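Local coordinates for methanol--corrinoid protein (Methanosarcina barkeri, PDB 2I2X) that carries a cobalt corrinoid that accepts the methyl group of methanol in a reaction mediated by MtaB and passes it to coenzyme M through MtaA, at residues B[162-171]-B[193-203]. Numbering follows the deposited sequence.
Sequences PAEEVLAAVQ and EVNDMLLENGI
Leu167 and Met197 carry the tight part of this contact between helices 164-173 and 190-199. The thioether of Met197, bent at chi2 and chi3, lies over the first turn of the facing helix: its CE is 3.3 Å from Leu167 CB and also close to the carbonyl oxygen of Ala163, the N-cap residue. Beside it, Ala163 turns its methyl into the interface and sets CB 3.9 Å from Val194 CG2; here the backbones come nearest, the two CA atoms 5.3 Å apart. Leu167 has CG anti to its own N (chi1 -165°), which carries the isobutyl end across to the end of the other helix. Its CD2 reaches three groups there: Leu198 CD2, Ile203 CD1 at 3.8 Å, and the Asn201 side chain, which it crosses at about a right angle, nearest at ND2. From the Ala163-Val194 pair the axes of segments 164-171 and 193-199 part at 49°, and Val170 CG1 only grazes Ile203 CG2 at 4.4 Å. The solvent side, with exposed Glu164, Glu193 and Asn201, is looser and polar, and no hydrogen bond crosses it. Gln171 and Asn201 meet through their NH2 groups as modelled, two donors, a doubtful pairing with amide planes 49° apart. The carboxylates of Glu164 and Glu193, probably both charged, approach without touching, OE2 to OE2 4.8 Å. Helix 190-199 closes in a Schellman motif, Ile203 N bonding Leu198 O and Gly202 N bonding Leu199 O, with Gly202 at positive phi; this turn brings Ile203 back against helix 164-173. Beneath the contact, Val166, Val170, Val194 and Leu198 rest on Leu178 of the central strand 177-181. With these helices on one face, the parallel sheet of strand order 2-1-3-4-5 is characteristic of the Rossmann-like B12-binding domain.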
# COMPACT_ATOMS: atom_id res chain seq x y z
N PRO B 162 -20.85 24.45 -12.79
CA PRO B 162 -22.07 23.61 -12.68
C PRO B 162 -22.66 22.86 -13.90
O PRO B 162 -23.70 22.22 -13.74
CB PRO B 162 -23.12 24.59 -12.11
CG PRO B 162 -22.38 25.85 -11.77
CD PRO B 162 -21.19 25.87 -12.68
N ALA B 163 -22.03 22.92 -15.06
CA ALA B 163 -22.53 22.22 -16.28
C ALA B 163 -23.57 22.99 -17.10
O ALA B 163 -23.34 23.23 -18.29
CB ALA B 163 -23.01 20.78 -15.97
N GLU B 164 -24.70 23.38 -16.49
CA GLU B 164 -25.66 24.33 -17.11
C GLU B 164 -24.89 25.50 -17.71
O GLU B 164 -25.27 26.07 -18.74
CB GLU B 164 -26.66 24.91 -16.09
CG GLU B 164 -27.87 24.05 -15.75
CD GLU B 164 -27.58 23.03 -14.64
OE1 GLU B 164 -26.72 23.29 -13.76
OE2 GLU B 164 -28.23 21.96 -14.65
N GLU B 165 -23.80 25.84 -17.02
CA GLU B 165 -22.96 26.98 -17.30
C GLU B 165 -21.94 26.68 -18.38
O GLU B 165 -21.48 27.58 -19.08
CB GLU B 165 -22.24 27.35 -16.02
CG GLU B 165 -22.22 28.80 -15.73
CD GLU B 165 -21.61 29.08 -14.38
OE1 GLU B 165 -22.32 28.94 -13.36
OE2 GLU B 165 -20.41 29.44 -14.37
N VAL B 166 -21.57 25.40 -18.47
CA VAL B 166 -20.64 24.92 -19.49
C VAL B 166 -21.39 24.94 -20.81
O VAL B 166 -20.88 25.42 -21.83
CB VAL B 166 -20.09 23.49 -19.17
CG1 VAL B 166 -19.05 23.07 -20.19
CG2 VAL B 166 -19.50 23.44 -17.78
N LEU B 167 -22.61 24.42 -20.76
CA LEU B 167 -23.56 24.47 -21.87
C LEU B 167 -23.66 25.89 -22.42
O LEU B 167 -23.35 26.14 -23.58
CB LEU B 167 -24.92 23.96 -21.37
CG LEU B 167 -26.09 23.55 -22.27
CD1 LEU B 167 -27.12 24.67 -22.34
CD2 LEU B 167 -25.64 23.08 -23.67
N ALA B 168 -24.05 26.82 -21.55
CA ALA B 168 -24.21 28.23 -21.90
C ALA B 168 -22.96 28.83 -22.53
O ALA B 168 -23.06 29.60 -23.49
CB ALA B 168 -24.64 29.04 -20.68
N ALA B 169 -21.78 28.50 -22.02
CA ALA B 169 -20.56 29.03 -22.60
C ALA B 169 -20.27 28.39 -23.97
O ALA B 169 -19.93 29.08 -24.92
CB ALA B 169 -19.39 28.87 -21.66
N VAL B 170 -20.43 27.07 -24.05
CA VAL B 170 -20.19 26.35 -25.30
C VAL B 170 -21.15 26.83 -26.40
O VAL B 170 -20.78 26.90 -27.58
CB VAL B 170 -20.31 24.81 -25.11
CG1 VAL B 170 -20.01 24.07 -26.41
CG2 VAL B 170 -19.37 24.33 -24.01
N GLN B 171 -22.38 27.17 -26.01
CA GLN B 171 -23.35 27.76 -26.92
C GLN B 171 -22.86 29.11 -27.45
O GLN B 171 -22.76 29.28 -28.66
CB GLN B 171 -24.73 27.87 -26.27
CG GLN B 171 -25.49 26.54 -26.25
CD GLN B 171 -26.73 26.53 -25.35
OE1 GLN B 171 -26.89 27.37 -24.46
NE2 GLN B 171 -27.60 25.56 -25.59
N GLU B 193 -22.37 14.51 -16.06
CA GLU B 193 -23.32 15.60 -16.24
C GLU B 193 -23.03 16.42 -17.49
O GLU B 193 -23.91 16.57 -18.33
CB GLU B 193 -23.34 16.52 -15.02
CG GLU B 193 -24.55 16.32 -14.14
CD GLU B 193 -24.66 17.38 -13.06
OE1 GLU B 193 -23.93 17.27 -12.04
OE2 GLU B 193 -25.48 18.32 -13.24
N VAL B 194 -21.80 16.90 -17.61
CA VAL B 194 -21.38 17.71 -18.77
C VAL B 194 -21.60 16.98 -20.10
O VAL B 194 -22.26 17.51 -20.98
CB VAL B 194 -19.91 18.21 -18.63
CG1 VAL B 194 -19.42 18.82 -19.93
CG2 VAL B 194 -19.81 19.22 -17.50
N ASN B 195 -21.06 15.77 -20.23
CA ASN B 195 -21.17 14.98 -21.46
C ASN B 195 -22.62 14.73 -21.90
O ASN B 195 -22.99 15.05 -23.04
CB ASN B 195 -20.43 13.65 -21.32
CG ASN B 195 -20.71 12.71 -22.47
OD1 ASN B 195 -21.67 11.95 -22.44
ND2 ASN B 195 -19.86 12.76 -23.48
N ASP B 196 -23.42 14.16 -21.00
CA ASP B 196 -24.84 13.88 -21.24
C ASP B 196 -25.57 15.15 -21.64
O ASP B 196 -26.31 15.16 -22.62
CB ASP B 196 -25.50 13.30 -19.98
CG ASP B 196 -24.90 11.97 -19.56
OD1 ASP B 196 -23.95 11.49 -20.22
OD2 ASP B 196 -25.38 11.41 -18.56
N MET B 197 -25.34 16.22 -20.88
CA MET B 197 -26.04 17.48 -21.06
C MET B 197 -25.58 18.28 -22.30
O MET B 197 -26.08 19.37 -22.57
CB MET B 197 -25.90 18.32 -19.79
CG MET B 197 -26.99 19.34 -19.58
SD MET B 197 -26.27 20.84 -18.90
CE MET B 197 -24.83 21.00 -19.96
N LEU B 198 -24.61 17.73 -23.04
CA LEU B 198 -24.23 18.30 -24.33
C LEU B 198 -24.90 17.52 -25.44
O LEU B 198 -25.39 18.10 -26.40
CB LEU B 198 -22.72 18.30 -24.52
CG LEU B 198 -21.87 19.38 -23.83
CD1 LEU B 198 -20.46 19.37 -24.42
CD2 LEU B 198 -22.48 20.78 -23.93
N LEU B 199 -24.90 16.19 -25.30
CA LEU B 199 -25.62 15.29 -26.19
C LEU B 199 -27.14 15.50 -26.11
O LEU B 199 -27.83 15.45 -27.13
CB LEU B 199 -25.29 13.83 -25.85
CG LEU B 199 -23.85 13.31 -25.88
CD1 LEU B 199 -23.84 11.87 -25.36
CD2 LEU B 199 -23.25 13.40 -27.28
N GLU B 200 -27.64 15.72 -24.89
CA GLU B 200 -29.06 16.04 -24.67
C GLU B 200 -29.40 17.46 -25.15
O GLU B 200 -30.56 17.88 -25.12
CB GLU B 200 -29.43 15.89 -23.19
CG GLU B 200 -29.52 14.45 -22.70
CD GLU B 200 -29.82 14.36 -21.21
OE1 GLU B 200 -29.01 14.84 -20.39
OE2 GLU B 200 -30.88 13.79 -20.86
N ASN B 201 -28.37 18.18 -25.58
CA ASN B 201 -28.56 19.47 -26.22
C ASN B 201 -27.95 19.47 -27.62
O ASN B 201 -27.76 20.52 -28.23
CB ASN B 201 -27.97 20.58 -25.36
CG ASN B 201 -28.95 21.71 -25.15
OD1 ASN B 201 -30.02 21.52 -24.57
ND2 ASN B 201 -28.58 22.90 -25.60
N GLY B 202 -27.63 18.26 -28.10
CA GLY B 202 -27.19 18.03 -29.48
C GLY B 202 -25.88 18.69 -29.88
O GLY B 202 -25.78 19.26 -30.96
N ILE B 203 -24.88 18.61 -29.02
CA ILE B 203 -23.56 19.15 -29.36
C ILE B 203 -22.55 18.01 -29.46
O ILE B 203 -22.62 17.03 -28.70
CB ILE B 203 -23.13 20.30 -28.41
CG1 ILE B 203 -24.32 21.24 -28.16
CG2 ILE B 203 -21.94 21.06 -29.02
CD1 ILE B 203 -24.12 22.30 -27.07